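Side-chain contacts in interphotoreceptor retinoid-binding protein (PDB 1J7X), which probably binds retinoids and carries them through the extracellular matrix between the photoreceptors and the retinal pigment epithelium: residues L11-I14 with L15-Y19; L50-E53 with L54-T58; L208-H211 with Q212-T215; F263-S266 with N267-W271. All blocks are in the same frame, centred on the assembly; numbering follows the deposited sequence.

Interaction 1. Residues L11-I14 with L15-Y19; sequences LCDI and LANNY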
loop_
_atom_site.group_PDB
_atom_site.type_symbol
_atom_site.label_atom_id
_atom_site.label_comp_id
_atom_site.label_asym_id
_atom_site.label_seq_id
_atom_site.Cartn_x
_atom_site.Cartn_y
_atom_site.Cartn_z
ATOM N N LEU A 11 19.251 -15.487 -12.323
ATOM C CA LEU A 11 18.532 -15.333 -11.004
ATOM C C LEU A 11 19.438 -14.909 -9.890
ATOM O O LEU A 11 19.258 -13.871 -9.190
ATOM C CB LEU A 11 17.782 -16.604 -10.647
ATOM C CG LEU A 11 17.150 -16.613 -9.271
ATOM C CD1 LEU A 11 16.103 -15.529 -9.178
ATOM C CD2 LEU A 11 16.577 -17.951 -8.938
ATOM N N CYS A 12 20.534 -15.646 -9.731
ATOM C CA CYS A 12 21.461 -15.285 -8.679
ATOM C C CYS A 12 22.016 -13.891 -8.840
ATOM O O CYS A 12 22.194 -13.210 -7.848
ATOM C CB CYS A 12 22.618 -16.320 -8.651
ATOM S SG CYS A 12 22.051 -17.841 -7.952
ATOM N N ASP A 13 22.270 -13.481 -10.057
ATOM C CA ASP A 13 22.747 -12.148 -10.288
ATOM C C ASP A 13 21.638 -11.113 -9.913
ATOM O O ASP A 13 21.892 -10.119 -9.231
ATOM C CB ASP A 13 23.122 -12.018 -11.748
ATOM C CG ASP A 13 23.775 -10.693 -12.070
ATOM O OD1 ASP A 13 24.686 -10.287 -11.305
ATOM O OD2 ASP A 13 23.415 -10.020 -13.099
ATOM N N ILE A 14 20.444 -11.370 -10.397
ATOM C CA ILE A 14 19.362 -10.456 -10.132
ATOM C C ILE A 14 19.193 -10.295 -8.624
ATOM O O ILE A 14 19.081 -9.194 -8.158
ATOM C CB ILE A 14 18.043 -11.022 -10.721
ATOM C CG1 ILE A 14 18.079 -11.195 -12.259
ATOM C CG2 ILE A 14 16.904 -10.166 -10.257
ATOM C CD1 ILE A 14 18.271 -10.006 -12.967
ATOM N N LEU A 15 19.116 -11.400 -7.888
ATOM C CA LEU A 15 18.925 -11.421 -6.430
ATOM C C LEU A 15 20.017 -10.663 -5.704
ATOM O O LEU A 15 19.738 -9.820 -4.931
ATOM C CB LEU A 15 18.869 -12.835 -5.931
ATOM C CG LEU A 15 17.717 -13.695 -6.368
ATOM C CD1 LEU A 15 17.921 -15.107 -5.930
ATOM C CD2 LEU A 15 16.451 -13.094 -5.793
ATOM N N ALA A 16 21.295 -10.907 -6.057
ATOM C CA ALA A 16 22.417 -10.278 -5.382
ATOM C C ALA A 16 22.351 -8.771 -5.480
ATOM O O ALA A 16 22.641 -8.051 -4.578
ATOM C CB ALA A 16 23.757 -10.791 -5.994
ATOM N N ASN A 17 21.925 -8.278 -6.620
ATOM C CA ASN A 17 21.910 -6.847 -6.825
ATOM C C ASN A 17 20.596 -6.128 -6.526
ATOM O O ASN A 17 20.625 -4.950 -6.305
ATOM C CB ASN A 17 22.270 -6.563 -8.216
ATOM C CG ASN A 17 23.681 -7.061 -8.536
ATOM O OD1 ASN A 17 24.636 -6.757 -7.780
ATOM N ND2 ASN A 17 23.818 -7.798 -9.632
ATOM N N ASN A 18 19.504 -6.865 -6.429
ATOM C CA ASN A 18 18.184 -6.195 -6.225
ATOM C C ASN A 18 17.303 -6.595 -5.046
ATOM O O ASN A 18 16.489 -5.793 -4.599
ATOM C CB ASN A 18 17.402 -6.300 -7.502
ATOM C CG ASN A 18 18.203 -5.836 -8.727
ATOM O OD1 ASN A 18 18.804 -6.638 -9.464
ATOM N ND2 ASN A 18 18.091 -4.606 -9.027
ATOM N N TYR A 19 17.427 -7.824 -4.573
ATOM C CA TYR A 19 16.485 -8.342 -3.567
ATOM C C TYR A 19 16.580 -7.514 -2.297
ATOM O O TYR A 19 17.668 -7.448 -1.657
ATOM C CB TYR A 19 16.782 -9.809 -3.272
ATOM C CG TYR A 19 15.903 -10.434 -2.267
ATOM C CD1 TYR A 19 14.524 -10.183 -2.284
ATOM C CD2 TYR A 19 16.368 -11.311 -1.335
ATOM C CE1 TYR A 19 13.682 -10.785 -1.426
ATOM C CE2 TYR A 19 15.500 -11.833 -0.360
ATOM C CZ TYR A 19 14.106 -11.633 -0.485
ATOM O OH TYR A 19 13.277 -12.200 0.444
#
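Leu-15 loses the most surface in this contact, and Leu-11, one turn earlier on helix 2-18, is its side-chain partner. Their isobutyl groups slant across each other: Leu-11 CD1 lies 3.7 Å from Leu-15 CG, and Leu-11 CG meets Leu-15 CD1 at the same separation. The torsion of Leu-11 sets up the meeting: with CG opposite the backbone N (chi1 174°), beside the carbonyl carbon, CD1 reaches Leu-15. Leu-15 CG also sits close over Leu-11 O, while Leu-15 N bonds to that oxygen at 2.8 Å in an almost straight line (177°). Farther out, Leu-15 packs on Ile-25, Leu-32 and Leu-63.

Ile-14 is the next most covered residue. Its side chain packs on Val-258 and Phe-247, two strand residues, and its main contact here is made by the backbone. Its carbonyl receives two weak bonds, from Asn-17 N at 3.4 Å and from Asn-18 N at 2.9 Å, consistent with the helix ending just before Tyr-19, which departs from helical geometry.

On the solvent-facing side, Asp-13 reaches Asn-17: OD1 of Asp-13 is 3.1 Å from ND2 of Asn-17, with carboxylate and amide planes nearly perpendicular.

Chemically the turn is divided. Leucines and isoleucine meet neighbouring parts of the fold, acid and amide groups collect on the exposed side, and the carbonyl of Ile-14 is held by two weak bonds near the point where the chain leaves the helix.

Interaction 2. Residues L50-E53 with L54-T58; sequences LNYE and LQSLT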
loop_
_atom_site.group_PDB
_atom_site.type_symbol
_atom_site.label_atom_id
_atom_site.label_comp_id
_atom_site.label_asym_id
_atom_site.label_seq_id
_atom_site.Cartn_x
_atom_site.Cartn_y
_atom_site.Cartn_z
ATOM N N LEU A 50 12.171 -23.540 -8.355
ATOM C CA LEU A 50 12.826 -22.416 -7.778
ATOM C C LEU A 50 11.897 -21.648 -6.837
ATOM O O LEU A 50 12.393 -21.223 -5.777
ATOM C CB LEU A 50 13.403 -21.486 -8.790
ATOM C CG LEU A 50 14.622 -22.124 -9.491
ATOM C CD1 LEU A 50 14.942 -21.357 -10.757
ATOM C CD2 LEU A 50 15.746 -22.044 -8.513
ATOM N N ASN A 51 10.602 -21.578 -7.134
ATOM C CA ASN A 51 9.632 -20.897 -6.292
ATOM C C ASN A 51 9.505 -21.639 -4.953
ATOM O O ASN A 51 9.540 -21.001 -3.855
ATOM C CB ASN A 51 8.276 -20.771 -6.934
ATOM C CG ASN A 51 8.208 -19.675 -7.905
ATOM O OD1 ASN A 51 7.367 -19.713 -8.839
ATOM N ND2 ASN A 51 8.929 -18.620 -7.628
ATOM N N TYR A 52 9.511 -22.963 -5.002
ATOM C CA TYR A 52 9.394 -23.733 -3.699
ATOM C C TYR A 52 10.608 -23.562 -2.870
ATOM O O TYR A 52 10.580 -23.334 -1.628
ATOM C CB TYR A 52 9.252 -25.236 -3.974
ATOM C CG TYR A 52 8.628 -25.988 -2.773
ATOM C CD1 TYR A 52 7.281 -25.720 -2.418
ATOM C CD2 TYR A 52 9.298 -26.914 -2.090
ATOM C CE1 TYR A 52 6.608 -26.394 -1.363
ATOM C CE2 TYR A 52 8.677 -27.593 -1.016
ATOM C CZ TYR A 52 7.328 -27.298 -0.630
ATOM O OH TYR A 52 6.560 -28.011 0.399
ATOM N N GLU A 53 11.773 -23.617 -3.535
ATOM C CA GLU A 53 13.021 -23.397 -2.840
ATOM C C GLU A 53 13.159 -21.991 -2.331
ATOM O O GLU A 53 13.493 -21.773 -1.165
ATOM C CB GLU A 53 14.202 -23.793 -3.728
ATOM C CG GLU A 53 15.397 -24.233 -2.908
ATOM C CD GLU A 53 15.042 -25.399 -1.966
ATOM O OE1 GLU A 53 14.383 -26.345 -2.447
ATOM O OE2 GLU A 53 15.415 -25.299 -0.755
ATOM N N LEU A 54 12.837 -20.986 -3.175
ATOM C CA LEU A 54 12.922 -19.641 -2.679
ATOM C C LEU A 54 12.038 -19.375 -1.450
ATOM O O LEU A 54 12.467 -18.700 -0.524
ATOM C CB LEU A 54 12.600 -18.598 -3.765
ATOM C CG LEU A 54 13.700 -18.521 -4.921
ATOM C CD1 LEU A 54 13.162 -17.764 -6.066
ATOM C CD2 LEU A 54 14.971 -17.856 -4.401
ATOM N N GLN A 55 10.812 -19.870 -1.476
ATOM C CA GLN A 55 9.888 -19.608 -0.348
ATOM C C GLN A 55 10.365 -20.368 0.894
ATOM O O GLN A 55 10.289 -19.887 1.988
ATOM C CB GLN A 55 8.496 -20.038 -0.707
ATOM C CG GLN A 55 7.806 -19.198 -1.736
ATOM C CD GLN A 55 7.962 -17.658 -1.416
ATOM O OE1 GLN A 55 7.672 -17.209 -0.261
ATOM N NE2 GLN A 55 8.574 -16.907 -2.356
ATOM N N SER A 56 11.008 -21.524 0.707
ATOM C CA SER A 56 11.538 -22.221 1.878
ATOM C C SER A 56 12.656 -21.499 2.539
ATOM O O SER A 56 12.805 -21.417 3.741
ATOM C CB SER A 56 11.983 -23.600 1.459
ATOM O OG SER A 56 10.885 -24.360 1.059
ATOM N N LEU A 57 13.442 -20.854 1.732
ATOM C CA LEU A 57 14.556 -20.139 2.185
ATOM C C LEU A 57 14.305 -18.726 2.537
ATOM O O LEU A 57 15.095 -18.194 3.344
ATOM C CB LEU A 57 15.581 -20.134 1.068
ATOM C CG LEU A 57 16.077 -21.526 0.685
ATOM C CD1 LEU A 57 17.118 -21.412 -0.405
ATOM C CD2 LEU A 57 16.740 -22.154 2.004
ATOM N N THR A 58 13.259 -18.081 1.988
ATOM C CA THR A 58 13.005 -16.645 2.309
ATOM C C THR A 58 11.695 -16.341 2.963
ATOM O O THR A 58 11.547 -15.330 3.614
ATOM C CB THR A 58 13.027 -15.744 1.026
ATOM O OG1 THR A 58 11.919 -16.115 0.181
ATOM C CG2 THR A 58 14.336 -16.015 0.207
#
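Two hydroxyls of helix 43-58 bond back to carbonyls one turn earlier, beginning with Ser-56 on Tyr-52. Ser-56 OG donates to Tyr-52 O at 2.9 Å, because a chi1 of -66° lays the hydroxyl beside its backbone N and directs it back along the helix. Ser-56 N bonds to the same oxygen at 3.0 Å, and the two donors approach from opposite faces of the carbonyl plane. Thr-58 makes a related pair of bonds at the helix end: its OG1 gives a 2.7 Å bond to Leu-54 O, arriving well above the carbonyl plane, and Thr-58 N supplies the second bond. The same OG1 accepts from Asp-60 N, and Gln-55 NE2 bonds to Asp-60 O, tying the last turn to the chain that follows.

The backbone bonds are regular, as in Leu-54 N to Leu-50 O at 2.7 Å and Leu-57 N to Glu-53 O at 3.0 Å.

Van der Waals contact is looser. In Glu-53, bent at chi2, CG lies 4.1 Å from Leu-57 CD1 and OE2 the same distance from Leu-57 CG, which puts both methylene and carboxylate beside the leucine. Leu-50 and Leu-54 face inward onto Leu-65 of strand 64-67, and Leu-54 and Leu-57 rest on Leu-28 of helix 25-31.

Buried leucines on one side and Tyr-52 and Ser-56 exposed on another make this an amphipathic alpha helix, set against its neighbours in the N-terminal region of the chain.

Interaction 3. Residues L208-H211 with Q212-T215; sequences LTSH and QTAT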
loop_
_atom_site.group_PDB
_atom_site.type_symbol
_atom_site.label_atom_id
_atom_site.label_comp_id
_atom_site.label_asym_id
_atom_site.label_seq_id
_atom_site.Cartn_x
_atom_site.Cartn_y
_atom_site.Cartn_z
ATOM N N LEU A 208 -12.703 1.385 5.513
ATOM C CA LEU A 208 -13.353 0.317 4.789
ATOM C C LEU A 208 -12.471 -0.119 3.650
ATOM O O LEU A 208 -12.035 0.697 2.815
ATOM C CB LEU A 208 -14.730 0.741 4.253
ATOM C CG LEU A 208 -15.694 1.403 5.238
ATOM C CD1 LEU A 208 -17.050 1.518 4.548
ATOM C CD2 LEU A 208 -15.803 0.735 6.526
ATOM N N THR A 209 -12.264 -1.450 3.508
ATOM C CA THR A 209 -11.468 -1.968 2.435
ATOM C C THR A 209 -12.136 -3.073 1.647
ATOM O O THR A 209 -13.025 -3.740 2.176
ATOM C CB THR A 209 -10.122 -2.587 2.991
ATOM O OG1 THR A 209 -10.510 -3.653 3.904
ATOM C CG2 THR A 209 -9.295 -1.497 3.702
ATOM N N SER A 210 -11.686 -3.266 0.436
ATOM C CA SER A 210 -12.119 -4.343 -0.471
ATOM C C SER A 210 -10.901 -4.982 -1.125
ATOM O O SER A 210 -9.793 -4.437 -1.116
ATOM C CB SER A 210 -13.071 -3.871 -1.619
ATOM O OG SER A 210 -12.452 -3.187 -2.643
ATOM N N HIS A 211 -11.157 -6.102 -1.850
ATOM C CA HIS A 211 -10.148 -6.734 -2.635
ATOM C C HIS A 211 -9.649 -5.865 -3.752
ATOM O O HIS A 211 -8.623 -6.160 -4.324
ATOM C CB HIS A 211 -10.651 -8.032 -3.227
ATOM C CG HIS A 211 -11.782 -7.851 -4.212
ATOM N ND1 HIS A 211 -11.579 -7.841 -5.583
ATOM C CD2 HIS A 211 -13.117 -7.735 -4.033
ATOM C CE1 HIS A 211 -12.736 -7.646 -6.191
ATOM N NE2 HIS A 211 -13.676 -7.549 -5.275
ATOM N N GLN A 212 -10.393 -4.819 -4.124
ATOM C CA GLN A 212 -9.949 -3.889 -5.141
ATOM C C GLN A 212 -9.037 -2.772 -4.574
ATOM O O GLN A 212 -8.317 -2.135 -5.312
ATOM C CB GLN A 212 -11.110 -3.234 -5.872
ATOM C CG GLN A 212 -11.953 -4.262 -6.617
ATOM C CD GLN A 212 -13.360 -3.739 -6.904
ATOM O OE1 GLN A 212 -13.517 -2.547 -7.207
ATOM N NE2 GLN A 212 -14.400 -4.622 -6.776
ATOM N N THR A 213 -9.049 -2.529 -3.280
ATOM C CA THR A 213 -8.176 -1.493 -2.693
ATOM C C THR A 213 -6.722 -1.759 -3.033
ATOM O O THR A 213 -6.228 -2.915 -2.848
ATOM C CB THR A 213 -8.389 -1.462 -1.192
ATOM O OG1 THR A 213 -9.816 -1.372 -0.894
ATOM C CG2 THR A 213 -7.598 -0.278 -0.477
ATOM N N ALA A 214 -5.998 -0.782 -3.583
ATOM C CA ALA A 214 -4.672 -1.009 -4.121
ATOM C C ALA A 214 -3.656 0.079 -3.811
ATOM O O ALA A 214 -4.046 1.219 -3.517
ATOM C CB ALA A 214 -4.747 -1.194 -5.606
ATOM N N THR A 215 -2.409 -0.271 -4.067
ATOM C CA THR A 215 -1.227 0.555 -3.844
ATOM C C THR A 215 -1.324 1.542 -2.664
ATOM O O THR A 215 -1.513 1.155 -1.502
ATOM C CB THR A 215 -0.888 1.270 -5.203
ATOM O OG1 THR A 215 -2.019 1.982 -5.745
ATOM C CG2 THR A 215 -0.647 0.249 -6.340
#
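Gln-212 lays its CG over one face of the His-211 imidazole, 3.9 Å from the ring centroid and 27° off the ring normal, a CH-pi contact within a type I beta turn running from Ser-210 to Thr-213. The turn carries the chain out of strand 204-209 of the mixed sheet and on toward helix 216-226, in the part of the protein related to S41 peptidases and the ClpP/crotonase clan. The two side chains run alongside each other, with the amide plane of Gln-212 steeply inclined to the ring. His-211 reaches this place because its CG sits between its backbone N and carbonyl carbon (chi1 64°), the crowded position.

Inside the turn, hydroxyls bond to the backbone. Ser-210 OG accepts from Gln-212 N at 3.0 Å, forming an ST turn, and also bonds to Arg-148 O. Thr-213 OG1 accepts from Ser-210 N at 3.0 Å, an almost straight bond, and turns to Leu-147 O as its second partner. These buried hydroxyls thus link the turn to the chain that follows strand 142-146. The turn itself is closed by Thr-213 N, which reaches Ser-210 O at 3.0 Å from well above the carbonyl plane.

Interaction 4. Residues F263-S266 with N267-W271; sequences FIDS and NGDYW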
loop_
_atom_site.group_PDB
_atom_site.type_symbol
_atom_site.label_atom_id
_atom_site.label_comp_id
_atom_site.label_asym_id
_atom_site.label_seq_id
_atom_site.Cartn_x
_atom_site.Cartn_y
_atom_site.Cartn_z
ATOM N N PHE A 263 9.553 -2.457 3.675
ATOM C CA PHE A 263 8.714 -1.489 4.310
ATOM C C PHE A 263 8.582 -1.861 5.770
ATOM O O PHE A 263 7.968 -2.892 6.151
ATOM C CB PHE A 263 7.342 -1.469 3.604
ATOM C CG PHE A 263 6.362 -0.450 4.118
ATOM C CD1 PHE A 263 5.753 -0.597 5.394
ATOM C CD2 PHE A 263 5.937 0.555 3.285
ATOM C CE1 PHE A 263 4.689 0.239 5.688
ATOM C CE2 PHE A 263 4.984 1.500 3.650
ATOM C CZ PHE A 263 4.309 1.303 4.856
ATOM N N ILE A 264 9.287 -1.099 6.637
ATOM C CA ILE A 264 9.308 -1.375 8.057
ATOM C C ILE A 264 8.493 -0.381 8.806
ATOM O O ILE A 264 8.760 0.844 8.685
ATOM C CB ILE A 264 10.833 -1.390 8.598
ATOM C CG1 ILE A 264 11.695 -2.221 7.706
ATOM C CG2 ILE A 264 10.818 -1.773 10.031
ATOM C CD1 ILE A 264 13.191 -2.113 8.042
ATOM N N ASP A 265 7.402 -0.845 9.431
ATOM C CA ASP A 265 6.466 0.063 10.063
ATOM C C ASP A 265 6.972 0.560 11.376
ATOM O O ASP A 265 8.088 0.170 11.842
ATOM C CB ASP A 265 5.059 -0.464 10.189
ATOM C CG ASP A 265 4.979 -1.650 11.052
ATOM O OD1 ASP A 265 5.787 -1.763 12.124
ATOM O OD2 ASP A 265 4.097 -2.508 10.712
ATOM N N SER A 266 6.143 1.406 11.973
ATOM C CA SER A 266 6.560 2.041 13.228
ATOM C C SER A 266 6.702 1.077 14.436
ATOM O O SER A 266 7.109 1.509 15.542
ATOM C CB SER A 266 5.617 3.218 13.559
ATOM O OG SER A 266 4.370 2.732 13.891
ATOM N N ASN A 267 6.320 -0.190 14.259
ATOM C CA ASN A 267 6.429 -1.199 15.326
ATOM C C ASN A 267 7.558 -2.092 14.962
ATOM O O ASN A 267 7.826 -3.039 15.725
ATOM C CB ASN A 267 5.156 -2.062 15.422
ATOM C CG ASN A 267 3.881 -1.227 15.677
ATOM O OD1 ASN A 267 3.885 -0.427 16.604
ATOM N ND2 ASN A 267 2.819 -1.360 14.837
ATOM N N GLY A 268 8.328 -1.742 13.939
ATOM C CA GLY A 268 9.434 -2.534 13.451
ATOM C C GLY A 268 9.076 -3.758 12.650
ATOM O O GLY A 268 9.969 -4.493 12.331
ATOM N N ASP A 269 7.810 -3.968 12.299
ATOM C CA ASP A 269 7.442 -5.084 11.505
ATOM C C ASP A 269 7.696 -4.829 10.025
ATOM O O ASP A 269 7.357 -3.770 9.523
ATOM C CB ASP A 269 6.002 -5.432 11.712
ATOM C CG ASP A 269 5.691 -5.831 13.154
ATOM O OD1 ASP A 269 6.538 -6.466 13.768
ATOM O OD2 ASP A 269 4.631 -5.517 13.732
ATOM N N TYR A 270 8.262 -5.838 9.319
ATOM C CA TYR A 270 8.410 -5.739 7.878
ATOM C C TYR A 270 7.108 -6.162 7.200
ATOM O O TYR A 270 6.601 -7.283 7.420
ATOM C CB TYR A 270 9.512 -6.739 7.385
ATOM C CG TYR A 270 10.896 -6.301 7.707
ATOM C CD1 TYR A 270 11.347 -6.257 9.042
ATOM C CD2 TYR A 270 11.730 -5.929 6.721
ATOM C CE1 TYR A 270 12.655 -5.853 9.324
ATOM C CE2 TYR A 270 13.024 -5.482 6.994
ATOM C CZ TYR A 270 13.483 -5.501 8.287
ATOM O OH TYR A 270 14.764 -5.108 8.688
ATOM N N TRP A 271 6.517 -5.294 6.435
ATOM C CA TRP A 271 5.318 -5.672 5.712
ATOM C C TRP A 271 5.634 -6.299 4.396
ATOM O O TRP A 271 6.260 -5.661 3.511
ATOM C CB TRP A 271 4.481 -4.409 5.511
ATOM C CG TRP A 271 3.094 -4.722 5.078
ATOM C CD1 TRP A 271 2.399 -5.836 5.234
ATOM C CD2 TRP A 271 2.286 -3.833 4.290
ATOM N NE1 TRP A 271 1.175 -5.732 4.557
ATOM C CE2 TRP A 271 1.085 -4.472 4.030
ATOM C CE3 TRP A 271 2.457 -2.541 3.814
ATOM C CZ2 TRP A 271 0.063 -3.860 3.343
ATOM C CZ3 TRP A 271 1.355 -1.924 3.124
ATOM C CH2 TRP A 271 0.248 -2.594 2.899
HETATM O O HOH W 1 9.066 -5.251 3.899
HETATM O O HOH W 2 2.819 -3.749 12.892
#
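Trp-271 points the edge of its six-membered ring at the face of Phe-263, a T-shaped pair with planes at 70° and centroids 5.5 Å apart. Trp-271 CE3 leads, standing over the Phe-263 ring toward its rim, and each ring also has an outside partner in a stack: Tyr-222 for Trp-271, Phe-175 for Phe-263. Ile-264 and Tyr-270 lie side by side. The CG1 of Ile-264 is 3.7 Å from the Tyr-270 centroid in a CH-pi contact, and Ile-264 CD1 continues over CZ at 3.4 Å; a chi1 of -48° keeps CG1 beside the backbone N of Ile-264.

Beyond them the chain reverses in a type I turn with a G1 bulge, where Gly-268 takes positive phi. Gly-268 N donates to Asp-265 O, and Asp-265 N to Asp-269 O. Asp-265 OD1 accepts from Asn-267 N at 2.7 Å, an Asx turn, and from Asp-269 N at 3.0 Å, the donors coming from opposite faces of the carboxylate.

Asp-265 OD1 and Asp-269 OD2 stand 4.2 Å apart. The water that donates to OD2 of both aspartates, Tyr-222 OH at Asp-265 OD2 and the two backbone N-H groups probably ease their mutual repulsion.

How the interactions relate
Four contacts between chain neighbours follow one another in series, each closing before the next opens. Interactions 1 and 2 belong to helices 2-18 and 43-58 of the N-terminal region; their centres are 14 Å apart and they touch, Tyr-19 meeting Thr-58 and Leu-11 meeting Leu-50. Interactions 3 and 4 fall in the peptidase-like region, centres 20 Å apart and not in contact: one leaves a strand of the mixed sheet, the other lies where the chain turns back after strand 254-265 of the antiparallel sheet. Ile-14 and Tyr-19 pack on that long strand, on which interaction 4 begins, with 23 Å between the centres of interactions 1 and 4. The strand is therefore one element common to the surroundings of both.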